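Local atomic coordinates of nucleotidyl transferase (Methanothermobacter thermautotrophicus, PDB entry 6PLJ), a protein that probably acts as a nucleotidyltransferase with a MobA-like fold, in the setting of pseudomurein cell-wall synthesis. Residues Asp124-Ala130 and Met172-Ala178; Ser151-Ala157 and Val204-Glu210. One frame throughout, in Å; residues are numbered along the deposited sequence.

Contact 1 of 2, residues Asp124-Ala130 and Met172-Ala178. With EDO (1,2-ethanediol), chain B.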
ATOM      1  N   ASP A 124       4.497 -17.030  -1.621  1.00 13.87           N
ATOM      2  CA  ASP A 124       4.417 -17.405  -0.205  1.00 14.45           C
ATOM      3  C   ASP A 124       4.662 -16.228   0.725  1.00 13.06           C
ATOM      4  O   ASP A 124       4.364 -16.318   1.933  1.00 12.37           O
ATOM      5  CB  ASP A 124       5.408 -18.526   0.134  1.00 16.36           C
ATOM      6  CG  ASP A 124       6.831 -18.159  -0.175  1.00 19.10           C
ATOM      7  OD1 ASP A 124       7.247 -18.316  -1.333  1.00 23.23           O
ATOM      8  OD2 ASP A 124       7.558 -17.697   0.727  1.00 23.43           O
ATOM      9  N   ILE A 125       5.261 -15.166   0.189  1.00 12.02           N
ATOM     10  CA  ILE A 125       5.412 -13.898   0.901  1.00 11.66           C
ATOM     11  C   ILE A 125       4.688 -12.854   0.093  1.00 10.74           C
ATOM     12  O   ILE A 125       4.816 -12.816  -1.134  1.00 10.41           O
ATOM     13  CB  ILE A 125       6.898 -13.498   1.028  1.00 12.26           C
ATOM     14  CG1 ILE A 125       7.651 -14.512   1.884  1.00 13.65           C
ATOM     15  CG2 ILE A 125       7.054 -12.099   1.623  1.00 12.84           C
ATOM     16  CD1 ILE A 125       7.290 -14.492   3.355  1.00 14.34           C
ATOM     17  N   ILE A 126       3.919 -12.023   0.783  1.00 10.08           N
ATOM     18  CA  ILE A 126       3.188 -10.950   0.137  1.00  9.83           C
ATOM     19  C   ILE A 126       3.711  -9.609   0.632  1.00  9.62           C
ATOM     20  O   ILE A 126       3.752  -9.376   1.828  1.00  9.49           O
ATOM     21  CB  ILE A 126       1.673 -11.002   0.441  1.00 10.02           C
ATOM     22  CG1 ILE A 126       1.068 -12.395   0.183  1.00 10.45           C
ATOM     23  CG2 ILE A 126       0.939  -9.959  -0.388  1.00 10.22           C
ATOM     24  CD1 ILE A 126       1.181 -12.896  -1.234  1.00 10.66           C
ATOM     25  N   LEU A 127       4.046  -8.725  -0.299  1.00  8.88           N
ATOM     26  CA  LEU A 127       4.318  -7.319   0.010  1.00  8.84           C
ATOM     27  C   LEU A 127       3.029  -6.546  -0.262  1.00  8.85           C
ATOM     28  O   LEU A 127       2.605  -6.454  -1.409  1.00  8.66           O
ATOM     29  CB  LEU A 127       5.455  -6.803  -0.867  1.00  9.30           C
ATOM     30  CG  LEU A 127       5.748  -5.296  -0.766  1.00  9.46           C
ATOM     31  CD1 LEU A 127       6.254  -4.957   0.633  1.00  9.89           C
ATOM     32  CD2 LEU A 127       6.732  -4.887  -1.849  1.00  9.65           C
ATOM     33  N   CYS A 128       2.409  -6.017   0.798  1.00  8.82           N
ATOM     34  CA  CYS A 128       1.142  -5.282   0.699  1.00  9.33           C
ATOM     35  C   CYS A 128       1.453  -3.798   0.690  1.00  9.25           C
ATOM     36  O   CYS A 128       2.124  -3.306   1.607  1.00 10.03           O
ATOM     37  CB  CYS A 128       0.247  -5.586   1.892  1.00  9.60           C
ATOM     38  SG  CYS A 128      -0.331  -7.305   1.925  1.00 11.28           S
ATOM     39  N   ALA A 129       0.971  -3.094  -0.332  1.00  8.94           N
ATOM     40  CA  ALA A 129       1.215  -1.657  -0.476  1.00  8.83           C
ATOM     41  C   ALA A 129      -0.078  -0.928  -0.756  1.00  9.39           C
ATOM     42  O   ALA A 129      -0.984  -1.459  -1.400  1.00  9.42           O
ATOM     43  CB  ALA A 129       2.208  -1.393  -1.591  1.00  8.77           C
ATOM     44  N   ALA A 130      -0.146   0.302  -0.260  1.00  9.08           N
ATOM     45  CA  ALA A 130      -1.282   1.175  -0.510  1.00  9.22           C
ATOM     46  C   ALA A 130      -1.065   1.949  -1.792  1.00  9.17           C
ATOM     47  O   ALA A 130      -0.033   2.589  -1.972  1.00  8.71           O
ATOM     48  CB  ALA A 130      -1.443   2.142   0.646  1.00  9.34           C
ATOM     49  N   MET A 172       0.906   0.607   6.476  0.50 13.34           N
ATOM     50  CA  MET A 172       1.430   0.134   5.199  0.50 12.95           C
ATOM     51  C   MET A 172       2.703   0.882   4.833  0.50 12.11           C
ATOM     52  O   MET A 172       2.984   1.958   5.368  0.50 11.59           O
ATOM     53  CB  MET A 172       0.410   0.379   4.093  0.50 13.59           C
ATOM     54  CG  MET A 172      -0.952  -0.210   4.359  0.50 14.05           C
ATOM     55  SD  MET A 172      -0.836  -1.984   4.149  0.50 14.66           S
ATOM     56  CE  MET A 172      -1.249  -2.075   2.416  0.50 13.13           C
ATOM     57  N   PRO A 173       3.503   0.319   3.926  1.00 11.04           N
ATOM     58  CA  PRO A 173       3.480  -1.049   3.388  1.00 10.77           C
ATOM     59  C   PRO A 173       3.931  -2.058   4.445  1.00  9.98           C
ATOM     60  O   PRO A 173       4.595  -1.701   5.421  1.00  9.76           O
ATOM     61  CB  PRO A 173       4.492  -0.986   2.260  1.00 10.64           C
ATOM     62  CG  PRO A 173       5.440   0.063   2.685  1.00 10.93           C
ATOM     63  CD  PRO A 173       4.613   1.097   3.350  1.00 10.98           C
ATOM     64  N   LEU A 174       3.569  -3.314   4.239  1.00  9.27           N
ATOM     65  CA  LEU A 174       3.999  -4.391   5.121  1.00  9.55           C
ATOM     66  C   LEU A 174       4.244  -5.605   4.263  1.00  9.68           C
ATOM     67  O   LEU A 174       3.812  -5.661   3.103  1.00  9.64           O
ATOM     68  CB  LEU A 174       2.953  -4.679   6.220  1.00  9.53           C
ATOM     69  CG  LEU A 174       1.561  -5.136   5.776  1.00  9.93           C
ATOM     70  CD1 LEU A 174       1.519  -6.614   5.390  1.00 10.31           C
ATOM     71  CD2 LEU A 174       0.515  -4.849   6.845  1.00 10.38           C
ATOM     72  N   ALA A 175       4.944  -6.580   4.816  1.00  9.57           N
ATOM     73  CA  ALA A 175       5.102  -7.860   4.134  1.00  9.71           C
ATOM     74  C   ALA A 175       4.900  -8.960   5.151  1.00 10.03           C
ATOM     75  O   ALA A 175       5.250  -8.815   6.320  1.00 10.25           O
ATOM     76  CB  ALA A 175       6.451  -7.972   3.464  1.00  9.82           C
ATOM     77  N   ALA A 176       4.338 -10.071   4.698  1.00  9.71           N
ATOM     78  CA  ALA A 176       4.066 -11.184   5.585  1.00  9.99           C
ATOM     79  C   ALA A 176       3.900 -12.447   4.777  1.00 10.33           C
ATOM     80  O   ALA A 176       3.637 -12.405   3.584  1.00 10.11           O
ATOM     81  CB  ALA A 176       2.800 -10.928   6.392  1.00 10.18           C
ATOM     82  N   GLY A 177       3.994 -13.577   5.467  1.00 10.44           N
ATOM     83  CA  GLY A 177       3.615 -14.851   4.864  1.00 10.63           C
ATOM     84  C   GLY A 177       2.182 -14.839   4.374  1.00 10.60           C
ATOM     85  O   GLY A 177       1.288 -14.301   5.028  1.00 10.40           O
ATOM     86  N   ALA A 178       1.959 -15.423   3.197  1.00 10.58           N
ATOM     87  CA  ALA A 178       0.629 -15.488   2.617  1.00 10.90           C
ATOM     88  C   ALA A 178      -0.338 -16.260   3.525  1.00 10.67           C
ATOM     89  O   ALA A 178      -1.463 -15.824   3.708  1.00  9.92           O
ATOM     90  CB  ALA A 178       0.664 -16.104   1.221  1.00 11.31           C
TER
HETATM   91  C1  EDO B 301       1.148   4.594   6.542  1.00 20.94           C
HETATM   92  O1  EDO B 301       0.174   3.529   6.609  1.00 20.17           O
HETATM   93  C2  EDO B 301       1.447   5.083   7.945  1.00 21.53           C
HETATM   94  O2  EDO B 301       0.248   5.655   8.479  1.00 23.38           O
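Ile-126 and Ala-176 form the hydrogen-bonded antiparallel pair at the middle of this strand pairing. Ile-126 N gives its hydrogen almost straight (177°) to Ala-176 O at 2.8 Å, and Ala-176 N returns a bond to Ile-126 O. Cys-128 and Leu-174 repeat the same reciprocal pair two residues on. The axes of strands 125-130 and 174-177 run at 160°; the non-hydrogen-bonded pair Leu-127 with Ala-175 falls between these two pairs, and Ile-125 with Gly-177 follows beyond Ile-126 and Ala-176.

From CB outward, the Ile-126 side chain first lies 4.0 Å from Ala-176 O. CG1, set beside the backbone N by a chi1 of -51°, reaches Ala-178 CB at 3.9 Å, and CD1 stays against that same methyl. Leu-181 of helix 178-184 and Val-28 of strand 25-31 also touch this side chain. On the opposite face, Leu-127 CD1 lies 3.5 Å from Leu-174 O, with Ala-175 CB beside it, while Leu-141 of helix 138-147 touches the leucine from outside the pairing.

The ends differ. Gly-177 is the N-cap of helix 178-184, and Ala-178 N bonds to Asp-124 O at 2.9 Å from well above the carbonyl plane, so the pairing runs on into the first helical residue. At the other end a cis peptide joins Met-172 to Pro-173. Met-172 N bonds to O1 of an ethanediol, probably from the crystallisation liquor.

Because strand 125-130 is also hydrogen-bonded to strand 25-31 on its other edge, it is a central strand. An antiparallel strand inserted beside it in a mostly parallel sheet is characteristic of the Rossmann-like nucleotidyltransferase fold of MobA relatives.

Contact 2 of 2, residues Ser151-Ala157 and Val204-Glu210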
ATOM      1  N   SER A 151       6.216 -16.556   9.780  0.80 22.36           N
ATOM      2  CA  SER A 151       5.656 -16.109  11.052  0.80 22.48           C
ATOM      3  C   SER A 151       6.077 -14.702  11.476  0.80 22.27           C
ATOM      4  O   SER A 151       5.826 -14.307  12.603  0.80 23.43           O
ATOM      5  CB  SER A 151       6.033 -17.120  12.134  0.80 23.95           C
ATOM      6  OG  SER A 151       5.492 -18.383  11.790  0.80 25.10           O
ATOM      7  N   THR A 152       6.749 -13.962  10.602  1.00 21.04           N
ATOM      8  CA  THR A 152       7.151 -12.587  10.912  1.00 20.01           C
ATOM      9  C   THR A 152       6.529 -11.633   9.925  1.00 18.01           C
ATOM     10  O   THR A 152       6.602 -11.848   8.706  1.00 17.36           O
ATOM     11  CB  THR A 152       8.677 -12.436  10.854  1.00 21.10           C
ATOM     12  OG1 THR A 152       9.263 -13.396  11.738  1.00 24.43           O
ATOM     13  CG2 THR A 152       9.117 -11.039  11.272  1.00 21.76           C
ATOM     14  N   VAL A 153       5.922 -10.587  10.469  1.00 15.79           N
ATOM     15  CA  VAL A 153       5.377  -9.497   9.675  1.00 14.61           C
ATOM     16  C   VAL A 153       6.385  -8.373   9.754  1.00 14.10           C
ATOM     17  O   VAL A 153       6.905  -8.062  10.842  1.00 15.04           O
ATOM     18  CB  VAL A 153       4.001  -9.046  10.191  1.00 14.28           C
ATOM     19  CG1 VAL A 153       3.456  -7.895   9.352  1.00 14.18           C
ATOM     20  CG2 VAL A 153       3.008 -10.211  10.184  1.00 14.87           C
ATOM     21  N   SER A 154       6.700  -7.783   8.608  0.50 12.97           N
ATOM     22  CA  SER A 154       7.601  -6.647   8.543  0.50 12.66           C
ATOM     23  C   SER A 154       6.789  -5.470   8.052  0.50 12.41           C
ATOM     24  O   SER A 154       5.826  -5.638   7.316  0.50 11.86           O
ATOM     25  CB  SER A 154       8.761  -6.939   7.605  0.50 12.68           C
ATOM     26  OG  SER A 154       8.275  -7.186   6.304  0.50 12.94           O
ATOM     27  N   ILE A 155       7.158  -4.276   8.483  1.00 12.30           N
ATOM     28  CA  ILE A 155       6.328  -3.101   8.230  1.00 12.44           C
ATOM     29  C   ILE A 155       7.155  -1.838   8.233  1.00 12.24           C
ATOM     30  O   ILE A 155       8.193  -1.779   8.900  1.00 12.50           O
ATOM     31  CB  ILE A 155       5.215  -3.033   9.301  1.00 12.90           C
ATOM     32  CG1 ILE A 155       4.160  -1.982   8.951  1.00 12.90           C
ATOM     33  CG2 ILE A 155       5.800  -2.818  10.705  1.00 13.52           C
ATOM     34  CD1 ILE A 155       2.884  -2.195   9.718  1.00 13.13           C
ATOM     35  N   LEU A 156       6.700  -0.841   7.472  1.00 11.39           N
ATOM     36  CA  LEU A 156       7.337   0.475   7.494  1.00 11.10           C
ATOM     37  C   LEU A 156       7.076   1.111   8.857  1.00 11.38           C
ATOM     38  O   LEU A 156       5.943   1.324   9.248  1.00 11.00           O
ATOM     39  CB  LEU A 156       6.802   1.364   6.370  1.00 10.78           C
ATOM     40  CG  LEU A 156       7.469   2.737   6.211  1.00 10.74           C
ATOM     41  CD1 LEU A 156       8.934   2.570   5.866  1.00 10.99           C
ATOM     42  CD2 LEU A 156       6.748   3.568   5.155  1.00 10.62           C
ATOM     43  N   ALA A 157       8.158   1.394   9.569  1.00 11.67           N
ATOM     44  CA  ALA A 157       8.090   1.896  10.937  1.00 12.19           C
ATOM     45  C   ALA A 157       7.930   3.408  10.923  1.00 12.58           C
ATOM     46  O   ALA A 157       8.309   4.089   9.967  1.00 12.57           O
ATOM     47  CB  ALA A 157       9.354   1.517  11.687  1.00 11.92           C
ATOM     48  N   VAL A 204       2.313 -12.367  17.469  1.00 25.04           N
ATOM     49  CA  VAL A 204       2.921 -12.353  16.145  1.00 24.65           C
ATOM     50  C   VAL A 204       4.090 -11.388  16.199  1.00 23.89           C
ATOM     51  O   VAL A 204       3.940 -10.279  16.727  1.00 24.96           O
ATOM     52  CB  VAL A 204       1.940 -11.864  15.057  1.00 24.16           C
ATOM     53  CG1 VAL A 204       2.642 -11.729  13.704  1.00 23.98           C
ATOM     54  CG2 VAL A 204       0.724 -12.780  14.959  1.00 24.24           C
ATOM     55  N   ARG A 205       5.232 -11.803  15.661  1.00 23.84           N
ATOM     56  CA  ARG A 205       6.435 -10.980  15.671  1.00 24.21           C
ATOM     57  C   ARG A 205       6.242  -9.915  14.586  1.00 22.87           C
ATOM     58  O   ARG A 205       5.933 -10.254  13.450  1.00 21.13           O
ATOM     59  CB  ARG A 205       7.720 -11.782  15.395  1.00 27.29           C
ATOM     60  CG  ARG A 205       7.832 -13.207  15.953  1.00 29.54           C
ATOM     61  CD  ARG A 205       7.253 -13.431  17.339  0.50 30.51           C
ATOM     62  NE  ARG A 205       7.909 -12.669  18.395  0.50 32.75           N
ATOM     63  CZ  ARG A 205       7.560 -12.743  19.677  0.50 33.67           C
ATOM     64  NH1 ARG A 205       6.563 -13.537  20.046  0.50 34.36           N
ATOM     65  NH2 ARG A 205       8.200 -12.023  20.588  0.50 33.94           N
ATOM     66  N   LEU A 206       6.373  -8.649  14.961  1.00 20.68           N
ATOM     67  CA  LEU A 206       6.220  -7.521  14.037  1.00 19.60           C
ATOM     68  C   LEU A 206       7.544  -6.773  13.993  1.00 19.12           C
ATOM     69  O   LEU A 206       7.965  -6.229  15.020  1.00 19.96           O
ATOM     70  CB  LEU A 206       5.090  -6.614  14.504  1.00 19.79           C
ATOM     71  CG  LEU A 206       4.760  -5.396  13.639  1.00 20.50           C
ATOM     72  CD1 LEU A 206       4.312  -5.841  12.247  1.00 21.02           C
ATOM     73  CD2 LEU A 206       3.692  -4.545  14.312  1.00 20.74           C
ATOM     74  N   TYR A 207       8.217  -6.773  12.840  1.00 17.67           N
ATOM     75  CA  TYR A 207       9.508  -6.081  12.684  1.00 17.60           C
ATOM     76  C   TYR A 207       9.346  -4.764  11.938  1.00 17.22           C
ATOM     77  O   TYR A 207       8.925  -4.746  10.775  1.00 15.81           O
ATOM     78  CB  TYR A 207      10.545  -6.946  11.973  1.00 18.85           C
ATOM     79  CG  TYR A 207      11.921  -6.330  11.998  1.00 20.40           C
ATOM     80  CD1 TYR A 207      12.726  -6.439  13.132  1.00 21.78           C
ATOM     81  CD2 TYR A 207      12.403  -5.594  10.921  1.00 20.50           C
ATOM     82  CE1 TYR A 207      13.977  -5.858  13.173  1.00 22.84           C
ATOM     83  CE2 TYR A 207      13.652  -5.000  10.959  1.00 22.05           C
ATOM     84  CZ  TYR A 207      14.436  -5.145  12.096  1.00 22.78           C
ATOM     85  OH  TYR A 207      15.682  -4.574  12.150  1.00 26.36           O
ATOM     86  N   GLY A 208       9.700  -3.663  12.604  1.00 15.69           N
ATOM     87  CA  GLY A 208       9.652  -2.348  11.994  1.00 15.37           C
ATOM     88  C   GLY A 208      10.912  -2.019  11.223  1.00 15.62           C
ATOM     89  O   GLY A 208      12.033  -2.199  11.720  1.00 16.85           O
ATOM     90  N   VAL A 209      10.733  -1.541   9.996  1.00 14.30           N
ATOM     91  CA  VAL A 209      11.811  -1.122   9.131  1.00 14.81           C
ATOM     92  C   VAL A 209      11.781   0.401   9.010  1.00 14.68           C
ATOM     93  O   VAL A 209      10.790   0.982   8.555  1.00 14.02           O
ATOM     94  CB  VAL A 209      11.674  -1.790   7.755  1.00 15.30           C
ATOM     95  CG1 VAL A 209      12.619  -1.153   6.749  1.00 15.32           C
ATOM     96  CG2 VAL A 209      11.917  -3.291   7.900  1.00 16.19           C
ATOM     97  N   GLU A 210      12.866   1.055   9.414  1.00 14.99           N
ATOM     98  CA  GLU A 210      12.912   2.511   9.360  1.00 15.41           C
ATOM     99  C   GLU A 210      12.778   3.010   7.918  1.00 14.82           C
ATOM    100  O   GLU A 210      13.428   2.503   7.016  1.00 14.98           O
ATOM    101  CB  GLU A 210      14.222   3.053   9.971  1.00 16.99           C
ATOM    102  CG  GLU A 210      14.279   4.575   9.921  1.00 18.24           C
ATOM    103  CD  GLU A 210      15.443   5.209  10.662  1.00 21.14           C
ATOM    104  OE1 GLU A 210      16.252   4.488  11.264  1.00 22.79           O
ATOM    105  OE2 GLU A 210      15.544   6.448  10.605  1.00 22.95           O
TER
HETATM  106  O   HOH W   1       4.811 -14.599  14.832  1.00 34.42           O
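Val-153 O accepts the shortest direct hydrogen bond between the two strands: Tyr-207 N stands 2.7 Å away, with the N-H nearly straight at 170° and the donor close to the line of the C=O bond. Leu-206 CA adds a C-H contact to Val-153 O at 3.3 Å. This is one rung of a parallel ladder in which Val-153 N, Ile-155 N and Ala-157 N also donate across to Arg-205 O, Tyr-207 O and Val-209 O, while Ile-155 O receives Val-209 N. The last rung is skewed, for Ala-157 N sits 44° out of the plane of the Val-209 carbonyl. The strand axes cross at -41°, a marked twist for parallel neighbours.

Apolar contact is concentrated on the face carrying Val-153, Ile-155 and Leu-206. With its CG anti to the backbone N, Leu-206 sends CD1 between two branched residues, meeting Val-153 CG1 at 3.7 Å and Ile-155 CG2 at 3.7 Å; these side chains cross obliquely. The other branch of the valine, Val-153 CG2, lies 3.9 Å from Val-204 CG1. Farther along, Ala-157 CB rests 3.5 Å from Val-209 O.

Beside Ser-151 and Arg-205 a water bridges the backbones, accepting from Arg-205 N at 2.9 Å and donating to Ser-151 O. Tyr-207 starts on the opposite face, but its ring leads away from strand 152-157: it stacks on His-147 and meets Trp-163 edge-to-face.

Helix 192-201 covers the Leu-206 face through Met-199, Leu-196 and Leu-200, and Leu-180 of helix 178-184 also reaches Val-153. Helix 138-147 packs on the other face, where Ile-144 touches Leu-156 and Val-209. Backbone bonds to the 162-164 region continue the sheet past strand 205-210.

Contacts 1 and 2 are consecutive parts of one mixed sheet, their centres about 10 Å apart. They meet where strand 174-177 runs beside strand 152-157: Ala-175 N lies 2.8 Å from Ser-154 O, and Pro-173 O lies 3.1 Å from Leu-156 N, both probable hydrogen bonds. Contact 1, about 9 Å from the chain centre, has no exposed residue and pairs antiparallel strands by backbone bonds, with alanines and a glycine set among larger apolar side chains. Contact 2 lies about 15 Å out; it pairs parallel, strongly twisted strands, and its exposed Ser-151, Arg-205 and Glu-210 accompany a water bridge. Helices 138-147 and 178-184 touch both contacts, whereas helix 192-201 packs against contact 2.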